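Long-range contacts in mandelate racemase/muconate lactonizing enzyme family protein (Bradyrhizobium sp. ORS 278, PDB 3TOY), which is of unassigned function but belongs to the enolase superfamily, whose members are generally metal-dependent enzymes that pair a barrel with an N-terminal capping domain: residues I60-D65 with S128-A133; T69-L74 with F134-G139; A159-G164 with H182-I187; S319-P324 with F339-D344. One frame throughout, in Å; residues are numbered along the deposited sequence.

Contact 1 of 4, residues I60-D65 with S128-A133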
loop_
_atom_site.group_PDB
_atom_site.type_symbol
_atom_site.label_atom_id
_atom_site.label_comp_id
_atom_site.label_asym_id
_atom_site.label_seq_id
_atom_site.Cartn_x
_atom_site.Cartn_y
_atom_site.Cartn_z
ATOM N N ILE A 60 2.254 -43.891 -18.550
ATOM C CA ILE A 60 1.674 -43.286 -19.735
ATOM C C ILE A 60 2.579 -43.570 -20.905
ATOM O O ILE A 60 3.795 -43.380 -20.824
ATOM C CB ILE A 60 1.521 -41.731 -19.546
ATOM C CG1 ILE A 60 0.567 -41.429 -18.383
ATOM C CG2 ILE A 60 1.122 -41.046 -20.834
ATOM C CD1 ILE A 60 0.340 -39.904 -18.082
ATOM N N ASP A 61 1.976 -44.040 -21.998
ATOM C CA ASP A 61 2.706 -44.297 -23.235
ATOM C C ASP A 61 2.070 -43.535 -24.373
ATOM O O ASP A 61 0.877 -43.658 -24.631
ATOM C CB ASP A 61 2.702 -45.793 -23.572
ATOM C CG ASP A 61 3.341 -46.622 -22.492
ATOM O OD1 ASP A 61 4.480 -46.319 -22.103
ATOM O OD2 ASP A 61 2.707 -47.583 -22.018
ATOM N N VAL A 62 2.872 -42.761 -25.073
ATOM C CA VAL A 62 2.370 -42.022 -26.209
ATOM C C VAL A 62 3.074 -42.533 -27.460
ATOM O O VAL A 62 4.243 -42.242 -27.688
ATOM C CB VAL A 62 2.606 -40.494 -26.061
ATOM C CG1 VAL A 62 2.178 -39.759 -27.343
ATOM C CG2 VAL A 62 1.855 -39.944 -24.833
ATOM N N THR A 63 2.353 -43.293 -28.281
ATOM C CA THR A 63 2.966 -43.885 -29.464
ATOM C C THR A 63 2.965 -42.856 -30.574
ATOM O O THR A 63 2.017 -42.079 -30.703
ATOM C CB THR A 63 2.198 -45.154 -29.938
ATOM O OG1 THR A 63 0.859 -44.792 -30.295
ATOM C CG2 THR A 63 2.149 -46.204 -28.843
ATOM N N THR A 64 4.024 -42.868 -31.374
ATOM C CA THR A 64 4.160 -41.967 -32.506
ATOM C C THR A 64 4.332 -42.780 -33.789
ATOM O O THR A 64 4.419 -44.007 -33.745
ATOM C CB THR A 64 5.399 -41.076 -32.356
ATOM O OG1 THR A 64 6.590 -41.835 -32.615
ATOM C CG2 THR A 64 5.459 -40.508 -30.926
ATOM N N ASP A 65 4.412 -42.078 -34.913
ATOM C CA ASP A 65 4.592 -42.714 -36.215
ATOM C C ASP A 65 6.057 -42.745 -36.645
ATOM O O ASP A 65 6.355 -42.882 -37.834
ATOM C CB ASP A 65 3.725 -42.010 -37.272
ATOM C CG ASP A 65 4.155 -40.564 -37.528
ATOM O OD1 ASP A 65 5.057 -40.053 -36.826
ATOM O OD2 ASP A 65 3.595 -39.939 -38.450
ATOM N N SER A 128 -0.586 -32.880 -17.588
ATOM C CA SER A 128 0.843 -32.706 -17.307
ATOM C C SER A 128 1.562 -34.010 -17.629
ATOM O O SER A 128 2.690 -33.993 -18.088
ATOM C CB SER A 128 1.068 -32.346 -15.841
ATOM O OG SER A 128 0.366 -31.126 -15.526
ATOM N N GLY A 129 0.885 -35.131 -17.375
ATOM C CA GLY A 129 1.475 -36.448 -17.652
ATOM C C GLY A 129 1.728 -36.592 -19.143
ATOM O O GLY A 129 2.785 -37.078 -19.545
ATOM N N LEU A 130 0.761 -36.165 -19.952
ATOM C CA LEU A 130 0.897 -36.183 -21.408
ATOM C C LEU A 130 2.042 -35.303 -21.861
ATOM O O LEU A 130 2.871 -35.697 -22.683
ATOM C CB LEU A 130 -0.417 -35.778 -22.105
ATOM C CG LEU A 130 -1.532 -36.829 -22.004
ATOM C CD1 LEU A 130 -2.916 -36.298 -22.303
ATOM C CD2 LEU A 130 -1.197 -38.046 -22.912
ATOM N N ASP A 131 2.107 -34.090 -21.321
ATOM C CA ASP A 131 3.191 -33.196 -21.689
ATOM C C ASP A 131 4.569 -33.822 -21.455
ATOM O O ASP A 131 5.463 -33.713 -22.301
ATOM C CB ASP A 131 3.071 -31.848 -20.930
ATOM C CG ASP A 131 4.160 -30.876 -21.332
ATOM O OD1 ASP A 131 3.989 -30.161 -22.346
ATOM O OD2 ASP A 131 5.199 -30.848 -20.637
ATOM N N MET A 132 4.762 -34.461 -20.316
ATOM C CA MET A 132 6.065 -35.078 -20.016
ATOM C C MET A 132 6.383 -36.183 -21.040
ATOM O O MET A 132 7.511 -36.303 -21.522
ATOM C CB MET A 132 6.081 -35.674 -18.608
ATOM C CG MET A 132 6.281 -34.643 -17.488
ATOM S SD MET A 132 6.404 -35.398 -15.875
ATOM C CE MET A 132 4.677 -35.711 -15.529
ATOM N N ALA A 133 5.376 -36.987 -21.350
ATOM C CA ALA A 133 5.559 -38.059 -22.327
ATOM C C ALA A 133 5.875 -37.489 -23.712
ATOM O O ALA A 133 6.688 -38.063 -24.442
ATOM C CB ALA A 133 4.345 -38.968 -22.357
#
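Gly129 receives the tip of Ile60, whose CD1 lies 3.7 Å from Gly129 CA and rests directly on helix backbone, with no side chain between them. CG1 of Ile60 stands beside its own backbone N and the chain runs straight on from there (chi2 179°), which carries the methyl across to the helix. On the same turn, the carbonyl oxygen of Gly129 accepts the helical bond from Ala133 N and a second one from the hydroxyl of Ser72, on the adjoining strand. Leu130 follows. Its CB leaves obliquely to the strand, and the CD2 branch does the touching, 4.1 Å from Val62 CG2 and 4.3 Å from Ile60 CG2. The side chains of Leu130 and Val62 cross at about a right angle, while Val89 and Ile92 of helix 82-95 pack against Leu130 as well. The arrangement belongs to the alpha+beta capping domain of the enolase superfamily, in which helices lie on one face of an antiparallel sheet; here the axes of strand 60-64 and helix 128-133 pass 8.4 Å apart at a crossing angle of -52°. One turn beyond Gly129, Ala133 aims its CB at the strand and meets CG2 of Val62 at 3.6 Å and CG2 of Ile60 at 4.1 Å. Val62 offers this branch because CG1 takes the place anti to the backbone N, leaving CG2 beside that nitrogen. The two residues that Ala133 touches are themselves held in the sheet by backbone hydrogen bonds, Ile60 with Ser72 and Val62 with Gly70.

Contact 2 of 4, residues T69-L74 with F134-G139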
loop_
_atom_site.group_PDB
_atom_site.type_symbol
_atom_site.label_atom_id
_atom_site.label_comp_id
_atom_site.label_asym_id
_atom_site.label_seq_id
_atom_site.Cartn_x
_atom_site.Cartn_y
_atom_site.Cartn_z
ATOM N N THR A 69 7.979 -44.467 -28.679
ATOM C CA THR A 69 6.886 -44.282 -27.743
ATOM C C THR A 69 7.361 -43.474 -26.529
ATOM O O THR A 69 8.263 -43.904 -25.800
ATOM C CB THR A 69 6.279 -45.628 -27.313
ATOM O OG1 THR A 69 5.716 -46.268 -28.468
ATOM C CG2 THR A 69 5.174 -45.435 -26.279
ATOM N N GLY A 70 6.755 -42.299 -26.336
ATOM C CA GLY A 70 7.073 -41.448 -25.179
ATOM C C GLY A 70 6.479 -42.030 -23.913
ATOM O O GLY A 70 5.372 -42.572 -23.925
ATOM N N HIS A 71 7.205 -41.911 -22.808
ATOM C CA HIS A 71 6.748 -42.435 -21.549
ATOM C C HIS A 71 6.774 -41.330 -20.482
ATOM O O HIS A 71 7.618 -40.441 -20.531
ATOM C CB HIS A 71 7.684 -43.537 -21.048
ATOM C CG HIS A 71 7.936 -44.632 -22.042
ATOM N ND1 HIS A 71 6.998 -45.599 -22.340
ATOM C CD2 HIS A 71 9.030 -44.926 -22.784
ATOM C CE1 HIS A 71 7.501 -46.436 -23.230
ATOM N NE2 HIS A 71 8.732 -46.051 -23.515
ATOM N N SER A 72 5.884 -41.446 -19.508
ATOM C CA SER A 72 5.951 -40.644 -18.290
ATOM C C SER A 72 5.122 -41.376 -17.261
ATOM O O SER A 72 4.404 -42.317 -17.604
ATOM C CB SER A 72 5.360 -39.255 -18.557
ATOM O OG SER A 72 3.953 -39.348 -18.684
ATOM N N TYR A 73 5.224 -40.996 -15.994
ATOM C CA TYR A 73 4.290 -41.540 -15.005
ATOM C C TYR A 73 3.782 -40.460 -14.040
ATOM O O TYR A 73 4.421 -39.391 -13.856
ATOM C CB TYR A 73 4.917 -42.701 -14.196
ATOM C CG TYR A 73 5.944 -42.250 -13.171
ATOM C CD1 TYR A 73 5.563 -41.941 -11.861
ATOM C CD2 TYR A 73 7.281 -42.117 -13.516
ATOM C CE1 TYR A 73 6.503 -41.501 -10.919
ATOM C CE2 TYR A 73 8.221 -41.688 -12.595
ATOM C CZ TYR A 73 7.820 -41.373 -11.303
ATOM O OH TYR A 73 8.753 -40.957 -10.395
ATOM N N LEU A 74 2.632 -40.754 -13.452
ATOM C CA LEU A 74 2.016 -39.952 -12.407
ATOM C C LEU A 74 1.998 -40.738 -11.109
ATOM O O LEU A 74 1.697 -41.942 -11.117
ATOM C CB LEU A 74 0.580 -39.636 -12.794
ATOM C CG LEU A 74 0.384 -38.913 -14.121
ATOM C CD1 LEU A 74 -1.108 -38.801 -14.413
ATOM C CD2 LEU A 74 1.038 -37.534 -14.103
ATOM N N PHE A 134 5.285 -36.344 -24.079
ATOM C CA PHE A 134 5.636 -35.741 -25.376
ATOM C C PHE A 134 7.109 -35.342 -25.444
ATOM O O PHE A 134 7.790 -35.558 -26.448
ATOM C CB PHE A 134 4.824 -34.488 -25.733
ATOM C CG PHE A 134 3.331 -34.656 -25.695
ATOM C CD1 PHE A 134 2.713 -35.840 -26.091
ATOM C CD2 PHE A 134 2.533 -33.583 -25.305
ATOM C CE1 PHE A 134 1.330 -35.958 -26.057
ATOM C CE2 PHE A 134 1.161 -33.696 -25.261
ATOM C CZ PHE A 134 0.551 -34.882 -25.645
ATOM N N TRP A 135 7.599 -34.688 -24.396
ATOM C CA TRP A 135 8.988 -34.268 -24.398
ATOM C C TRP A 135 9.901 -35.493 -24.374
ATOM O O TRP A 135 10.986 -35.499 -24.971
ATOM C CB TRP A 135 9.278 -33.365 -23.178
ATOM C CG TRP A 135 8.891 -31.919 -23.406
ATOM C CD1 TRP A 135 7.764 -31.283 -22.960
ATOM C CD2 TRP A 135 9.648 -30.935 -24.126
ATOM N NE1 TRP A 135 7.775 -29.960 -23.367
ATOM C CE2 TRP A 135 8.924 -29.725 -24.077
ATOM C CE3 TRP A 135 10.867 -30.960 -24.813
ATOM C CZ2 TRP A 135 9.369 -28.563 -24.703
ATOM C CZ3 TRP A 135 11.296 -29.807 -25.445
ATOM C CH2 TRP A 135 10.562 -28.621 -25.370
ATOM N N ASP A 136 9.482 -36.512 -23.641
ATOM C CA ASP A 136 10.268 -37.738 -23.562
ATOM C C ASP A 136 10.448 -38.295 -24.972
ATOM O O ASP A 136 11.538 -38.719 -25.352
ATOM C CB ASP A 136 9.557 -38.783 -22.710
ATOM C CG ASP A 136 10.263 -40.125 -22.763
ATOM O OD1 ASP A 136 11.380 -40.220 -22.235
ATOM O OD2 ASP A 136 9.710 -41.070 -23.361
ATOM N N ALA A 137 9.364 -38.281 -25.740
ATOM C CA ALA A 137 9.387 -38.788 -27.103
ATOM C C ALA A 137 10.311 -37.955 -27.971
ATOM O O ALA A 137 11.094 -38.503 -28.744
ATOM C CB ALA A 137 7.981 -38.853 -27.690
ATOM N N LEU A 138 10.242 -36.632 -27.843
ATOM C CA LEU A 138 11.131 -35.769 -28.610
ATOM C C LEU A 138 12.589 -36.106 -28.301
ATOM O O LEU A 138 13.446 -36.130 -29.195
ATOM C CB LEU A 138 10.852 -34.291 -28.314
ATOM C CG LEU A 138 9.626 -33.632 -28.944
ATOM C CD1 LEU A 138 9.548 -32.169 -28.471
ATOM C CD2 LEU A 138 9.633 -33.710 -30.470
ATOM N N GLY A 139 12.879 -36.357 -27.030
ATOM C CA GLY A 139 14.236 -36.694 -26.629
ATOM C C GLY A 139 14.665 -38.033 -27.233
ATOM O O GLY A 139 15.769 -38.164 -27.754
#
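At strand 69-75, the outermost of the capping domain's antiparallel sheet within this chain, Asp136 and Ala137 of helix 122-142 close in on Gly70 and His71. The segment axes come within 5.9 Å, and the CA atoms of Gly70 and Ala137 are 4.0 Å apart. Such closeness depends on small residues: CB of Ala137 lies 3.7 Å from Gly70 CA, with no side chain on the glycine to hold it off. The polar link is the bond from His71 N to Asp136 OD2, 2.7 Å long with an angle of 160° at the hydrogen. The donor comes from above the carboxylate plane, 42° out of it, and CG of Asp136 reaches the strand by standing anti to the backbone N (chi1 172°). OD2 also takes a bond from Gln140 NE2, and OD1 one from Leu368 N, so three N-H groups grip the buried carboxylate. The imidazole of His71 is fixed elsewhere, through ND1 to Asp61 OD1 and by its meeting with the Trp372 ring. Strand 50-64 pairs with this strand through Gly70 and Ser72, while helix 103-113 packs on Phe134, and Trp135 touches Gly151 of a second subunit.

Contact 3 of 4, residues A159-G164 with H182-I187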
loop_
_atom_site.group_PDB
_atom_site.type_symbol
_atom_site.label_atom_id
_atom_site.label_comp_id
_atom_site.label_asym_id
_atom_site.label_seq_id
_atom_site.Cartn_x
_atom_site.Cartn_y
_atom_site.Cartn_z
ATOM N N ALA A 159 20.457 -33.144 -3.805
ATOM C CA ALA A 159 19.248 -33.859 -3.484
ATOM C C ALA A 159 19.058 -33.985 -1.981
ATOM O O ALA A 159 20.023 -33.914 -1.198
ATOM C CB ALA A 159 19.277 -35.264 -4.131
ATOM N N TYR A 160 17.814 -34.186 -1.571
ATOM C CA TYR A 160 17.566 -34.568 -0.196
ATOM C C TYR A 160 16.689 -35.791 -0.153
ATOM O O TYR A 160 15.901 -36.051 -1.065
ATOM C CB TYR A 160 16.929 -33.445 0.630
ATOM C CG TYR A 160 15.537 -33.051 0.192
ATOM C CD1 TYR A 160 14.410 -33.678 0.730
ATOM C CD2 TYR A 160 15.345 -32.028 -0.737
ATOM C CE1 TYR A 160 13.133 -33.321 0.340
ATOM C CE2 TYR A 160 14.069 -31.673 -1.150
ATOM C CZ TYR A 160 12.974 -32.310 -0.592
ATOM O OH TYR A 160 11.720 -31.923 -0.971
ATOM N N ASP A 161 16.828 -36.533 0.942
ATOM C CA ASP A 161 16.118 -37.785 1.110
ATOM C C ASP A 161 14.823 -37.548 1.889
ATOM O O ASP A 161 14.835 -37.044 3.012
ATOM C CB ASP A 161 17.029 -38.782 1.852
ATOM C CG ASP A 161 16.734 -40.233 1.494
ATOM O OD1 ASP A 161 15.903 -40.489 0.589
ATOM O OD2 ASP A 161 17.350 -41.123 2.124
ATOM N N SER A 162 13.710 -37.928 1.286
ATOM C CA SER A 162 12.421 -37.511 1.760
ATOM C C SER A 162 11.718 -38.639 2.502
ATOM O O SER A 162 11.364 -39.657 1.906
ATOM C CB SER A 162 11.606 -37.006 0.557
ATOM O OG SER A 162 10.410 -36.376 0.960
ATOM N N TYR A 163 11.500 -38.438 3.798
ATOM C CA TYR A 163 10.889 -39.438 4.657
ATOM C C TYR A 163 9.526 -39.025 5.207
ATOM O O TYR A 163 9.123 -37.860 5.120
ATOM C CB TYR A 163 11.825 -39.740 5.818
ATOM C CG TYR A 163 13.103 -40.438 5.394
ATOM C CD1 TYR A 163 13.157 -41.827 5.290
ATOM C CD2 TYR A 163 14.254 -39.720 5.128
ATOM C CE1 TYR A 163 14.332 -42.474 4.911
ATOM C CE2 TYR A 163 15.432 -40.357 4.744
ATOM C CZ TYR A 163 15.462 -41.733 4.642
ATOM O OH TYR A 163 16.630 -42.368 4.267
ATOM N N GLY A 164 8.811 -39.994 5.774
ATOM C CA GLY A 164 7.617 -39.696 6.545
ATOM C C GLY A 164 8.087 -39.299 7.927
ATOM O O GLY A 164 9.208 -38.826 8.090
ATOM N N HIS A 182 24.867 -43.231 0.539
ATOM C CA HIS A 182 24.365 -42.471 -0.609
ATOM C C HIS A 182 24.860 -41.019 -0.643
ATOM O O HIS A 182 24.666 -40.316 -1.627
ATOM C CB HIS A 182 22.840 -42.530 -0.678
ATOM C CG HIS A 182 22.301 -43.892 -0.986
ATOM N ND1 HIS A 182 22.396 -44.466 -2.237
ATOM C CD2 HIS A 182 21.655 -44.794 -0.207
ATOM C CE1 HIS A 182 21.834 -45.661 -2.215
ATOM N NE2 HIS A 182 21.376 -45.884 -0.996
ATOM N N GLY A 183 25.506 -40.586 0.432
ATOM C CA GLY A 183 26.123 -39.272 0.480
ATOM C C GLY A 183 25.144 -38.111 0.628
ATOM O O GLY A 183 25.509 -36.971 0.365
ATOM N N PHE A 184 23.907 -38.399 1.029
ATOM C CA PHE A 184 22.912 -37.328 1.298
ATOM C C PHE A 184 23.417 -36.352 2.352
ATOM O O PHE A 184 23.942 -36.768 3.382
ATOM C CB PHE A 184 21.588 -37.924 1.783
ATOM C CG PHE A 184 20.691 -38.405 0.675
ATOM C CD1 PHE A 184 20.086 -37.500 -0.189
ATOM C CD2 PHE A 184 20.437 -39.757 0.502
ATOM C CE1 PHE A 184 19.256 -37.929 -1.214
ATOM C CE2 PHE A 184 19.604 -40.203 -0.523
ATOM C CZ PHE A 184 19.010 -39.288 -1.384
ATOM N N ARG A 185 23.249 -35.057 2.098
ATOM C CA ARG A 185 23.629 -34.030 3.054
ATOM C C ARG A 185 22.397 -33.231 3.492
ATOM O O ARG A 185 22.521 -32.159 4.059
ATOM C CB ARG A 185 24.673 -33.085 2.436
ATOM C CG ARG A 185 26.046 -33.719 2.165
ATOM C CD ARG A 185 26.837 -33.985 3.454
ATOM N NE ARG A 185 26.583 -35.324 3.988
ATOM C CZ ARG A 185 27.371 -36.380 3.789
ATOM N NH1 ARG A 185 28.491 -36.261 3.082
ATOM N NH2 ARG A 185 27.042 -37.559 4.303
ATOM N N ALA A 186 21.214 -33.770 3.214
ATOM C CA ALA A 186 19.955 -33.118 3.553
ATOM C C ALA A 186 18.868 -34.182 3.678
ATOM O O ALA A 186 18.794 -35.088 2.844
ATOM C CB ALA A 186 19.595 -32.088 2.470
ATOM N N ILE A 187 18.045 -34.069 4.729
ATOM C CA ILE A 187 16.979 -35.013 5.071
ATOM C C ILE A 187 15.681 -34.246 5.358
ATOM O O ILE A 187 15.711 -33.259 6.088
ATOM C CB ILE A 187 17.315 -35.768 6.379
ATOM C CG1 ILE A 187 18.624 -36.558 6.225
ATOM C CG2 ILE A 187 16.209 -36.722 6.743
ATOM C CD1 ILE A 187 18.512 -37.662 5.194
HETATM O O HOH W 1 22.626 -34.052 -0.467
#
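Asp161 and Ile187 form a parallel bridge in which Asp161 N donates to Ala186 O over 3.1 Å with an angle of 164° at the hydrogen, while the CA-H groups of Tyr160 and Ile187 approach Ala186 O and Asp161 O. Beside this backbone join, Asp161 lies over one face of the Phe184 ring. Its CB stands 3.6 Å from the ring centroid, only 3° off the normal, a CH-pi contact, and the carboxylate is tilted just 7° from the ring, so it continues the stack toward CE2. CG of Phe184 sits beside its own backbone N, which swings the ring under the aspartate; Ala159 O meets the ring's edge in plane, 3.7 Å from CD1. A water joins the same carbonyl to the other segment, lying 2.7 Å from Ala159 O and 2.8 Å from Arg185 N. Tyr163 OH makes a weak bond to Asp161 OD2, and its CD2 touches Ile187 CG2 at 3.9 Å. On the other side of the sheet, CB of Tyr160 presses on CB of Ala186 at 3.5 Å, while the phenol oxygen is bonded to Lys188 NZ. The two strands are the ends of a beta-alpha-beta crossover of the barrel, connected by helix 168-181; strand 340-342 pairs in parallel with the other edge of 157-162, and strand 215-219 continues the sheet beyond 186-190.

Contact 4 of 4, residues S319-P324 with F339-D344. With ACT (acetate ion), chain F.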
loop_
_atom_site.group_PDB
_atom_site.type_symbol
_atom_site.label_atom_id
_atom_site.label_comp_id
_atom_site.label_asym_id
_atom_site.label_seq_id
_atom_site.Cartn_x
_atom_site.Cartn_y
_atom_site.Cartn_z
ATOM N N SER A 319 12.711 -25.791 -6.118
ATOM C CA SER A 319 13.021 -27.206 -5.958
ATOM C C SER A 319 11.956 -28.034 -6.682
ATOM O O SER A 319 11.028 -27.468 -7.259
ATOM C CB SER A 319 13.045 -27.537 -4.461
ATOM O OG SER A 319 14.137 -26.876 -3.835
ATOM N N SER A 320 12.069 -29.369 -6.634
ATOM C CA SER A 320 11.052 -30.219 -7.216
ATOM C C SER A 320 10.275 -30.992 -6.162
ATOM O O SER A 320 10.751 -31.227 -5.048
ATOM C CB SER A 320 11.694 -31.196 -8.227
ATOM O OG SER A 320 12.743 -31.931 -7.594
ATOM N N HIS A 321 9.054 -31.379 -6.530
ATOM C CA HIS A 321 8.299 -32.311 -5.721
ATOM C C HIS A 321 8.209 -33.670 -6.420
ATOM O O HIS A 321 7.570 -33.785 -7.467
ATOM C CB HIS A 321 6.880 -31.838 -5.499
ATOM C CG HIS A 321 6.086 -32.777 -4.646
ATOM N ND1 HIS A 321 4.903 -33.344 -5.061
ATOM C CD2 HIS A 321 6.321 -33.258 -3.404
ATOM C CE1 HIS A 321 4.435 -34.131 -4.107
ATOM N NE2 HIS A 321 5.273 -34.088 -3.086
ATOM N N ILE A 322 8.817 -34.676 -5.782
ATOM C CA ILE A 322 8.901 -36.051 -6.285
ATOM C C ILE A 322 9.165 -36.144 -7.792
ATOM O O ILE A 322 9.852 -35.292 -8.356
ATOM C CB ILE A 322 7.697 -36.907 -5.818
ATOM C CG1 ILE A 322 6.395 -36.411 -6.449
ATOM C CG2 ILE A 322 7.638 -36.928 -4.314
ATOM C CD1 ILE A 322 5.172 -37.191 -6.007
ATOM N N LEU A 323 8.704 -37.210 -8.447
ATOM C CA LEU A 323 9.095 -37.418 -9.862
ATOM C C LEU A 323 10.568 -37.038 -10.104
ATOM O O LEU A 323 10.886 -36.197 -10.967
ATOM C CB LEU A 323 8.165 -36.643 -10.818
ATOM C CG LEU A 323 6.848 -37.330 -11.235
ATOM C CD1 LEU A 323 5.896 -37.527 -10.055
ATOM C CD2 LEU A 323 6.152 -36.597 -12.370
ATOM N N PRO A 324 11.481 -37.662 -9.350
ATOM C CA PRO A 324 12.894 -37.276 -9.417
ATOM C C PRO A 324 13.521 -37.513 -10.777
ATOM O O PRO A 324 14.454 -36.802 -11.158
ATOM C CB PRO A 324 13.565 -38.165 -8.364
ATOM C CG PRO A 324 12.626 -39.280 -8.149
ATOM C CD PRO A 324 11.248 -38.751 -8.388
ATOM N N PHE A 339 16.863 -27.630 -4.671
ATOM C CA PHE A 339 17.012 -29.082 -4.374
ATOM C C PHE A 339 16.150 -29.973 -5.271
ATOM O O PHE A 339 15.070 -29.579 -5.697
ATOM C CB PHE A 339 16.571 -29.380 -2.945
ATOM C CG PHE A 339 17.635 -29.211 -1.926
ATOM C CD1 PHE A 339 17.614 -28.116 -1.071
ATOM C CD2 PHE A 339 18.643 -30.170 -1.775
ATOM C CE1 PHE A 339 18.591 -27.957 -0.104
ATOM C CE2 PHE A 339 19.621 -30.019 -0.794
ATOM C CZ PHE A 339 19.591 -28.916 0.044
ATOM N N LEU A 340 16.632 -31.196 -5.514
ATOM C CA LEU A 340 15.814 -32.257 -6.094
ATOM C C LEU A 340 15.359 -33.176 -4.948
ATOM O O LEU A 340 16.185 -33.625 -4.131
ATOM C CB LEU A 340 16.619 -33.015 -7.182
ATOM C CG LEU A 340 15.881 -34.157 -7.918
ATOM C CD1 LEU A 340 16.453 -34.333 -9.323
ATOM C CD2 LEU A 340 15.932 -35.480 -7.147
ATOM N N GLU A 341 14.046 -33.406 -4.843
ATOM C CA GLU A 341 13.486 -34.282 -3.810
ATOM C C GLU A 341 13.586 -35.751 -4.213
ATOM O O GLU A 341 13.021 -36.159 -5.233
ATOM C CB GLU A 341 11.994 -34.005 -3.583
ATOM C CG GLU A 341 11.401 -34.843 -2.426
ATOM C CD GLU A 341 9.946 -34.520 -2.130
ATOM O OE1 GLU A 341 9.239 -33.978 -3.020
ATOM O OE2 GLU A 341 9.517 -34.821 -1.004
ATOM N N VAL A 342 14.253 -36.552 -3.394
ATOM C CA VAL A 342 14.327 -37.981 -3.703
ATOM C C VAL A 342 13.332 -38.745 -2.868
ATOM O O VAL A 342 13.514 -38.911 -1.661
ATOM C CB VAL A 342 15.728 -38.559 -3.465
ATOM C CG1 VAL A 342 15.714 -40.088 -3.671
ATOM C CG2 VAL A 342 16.738 -37.902 -4.392
ATOM N N LEU A 343 12.251 -39.159 -3.522
ATOM C CA LEU A 343 11.282 -40.106 -2.976
ATOM C C LEU A 343 10.967 -41.041 -4.140
ATOM O O LEU A 343 10.375 -40.628 -5.132
ATOM C CB LEU A 343 10.026 -39.381 -2.490
ATOM C CG LEU A 343 8.896 -40.156 -1.804
ATOM C CD1 LEU A 343 9.412 -41.289 -0.944
ATOM C CD2 LEU A 343 8.040 -39.195 -0.979
ATOM N N ASP A 344 11.381 -42.300 -4.026
ATOM C CA ASP A 344 11.404 -43.191 -5.182
ATOM C C ASP A 344 10.194 -44.127 -5.227
ATOM O O ASP A 344 10.245 -45.242 -4.699
ATOM C CB ASP A 344 12.709 -44.000 -5.161
ATOM C CG ASP A 344 12.955 -44.772 -6.449
ATOM O OD1 ASP A 344 12.213 -44.589 -7.433
ATOM O OD2 ASP A 344 13.921 -45.559 -6.475
HETATM C C ACT F . 4.100 -35.411 0.119
HETATM O O ACT F . 4.940 -35.705 -0.768
HETATM O OXT ACT F . 4.448 -34.546 0.949
HETATM C CH3 ACT F . 2.743 -36.057 0.193
HETATM O O HOH W 2 12.307 -34.521 -7.411
HETATM O O HOH W 3 8.107 -40.107 -7.683
#
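Ser319 and Ser320 meet Phe339 through two hydrogen bonds where strand 340-342 joins the beta/alpha barrel of the C-terminal domain. Phe339 N donates to Ser319 OG at 2.9 Å, and Ser320 N returns a longer bond to Phe339 O at 3.2 Å, nearly in line with the C=O bond. A third bond uses a carboxylate: Ile322 N donates to Glu341 OE1 at 2.9 Å, from above the carboxylate plane, 36° out of it. Glu341 gets there fully stretched, CG anti to the backbone N (chi1 -176°), and runs alongside Ile322 and His321. Its other oxygen, OE2, forms a salt bridge with Lys188 NZ and a hydrogen bond with Ser162 OG, so both ends of the buried carboxylate are engaged.

One water links the segments where the backbones do not bond directly. It accepts from Ser320 OG at 2.6 Å, and donates to Glu341 O at 2.8 Å and to Ile322 O.

Apolar contacts close the far end. CB of Pro324 abuts CD2 of Leu340 at 3.8 Å, and CG2 of Ile322 lies against CB of Leu343 at 3.9 Å, the two side chains pointing the same way.

Two bound groups lie close by: Phe339 touches the o-acetaldehydyl-hexaethylene glycol, and the side chain of His321 is about 4 Å from a calcium ion. ND1 of His321 is bonded to Asp294 OD2, a pairing reminiscent of the His-Asp dyads of this family. On the other ring nitrogen, NE2 donates to oxygen O of an acetate at 2.8 Å, almost straight at 172°, with the acceptor at the ring's edge and in its plane.

From the N terminus, strands 50-64 and 69-75 run as neighbours in the capping-domain sheet, and both fold back onto helix 122-142. Contacts 1 and 2 therefore cross along the chain, each closing a loop of about 60 residues, with centres only 5 Å apart. Contact 3 opens after both have closed and spans a short loop made mostly of helix 168-181; contact 4 then closes another short loop near the centre of the chain. Contacts 3 and 4 share the barrel sheet, where strands 157-162 and 340-342 are adjacent. Leu323 of contact 4 is one point where the domains meet, packing against Met132 of contact 1 and Tyr73 of contact 2.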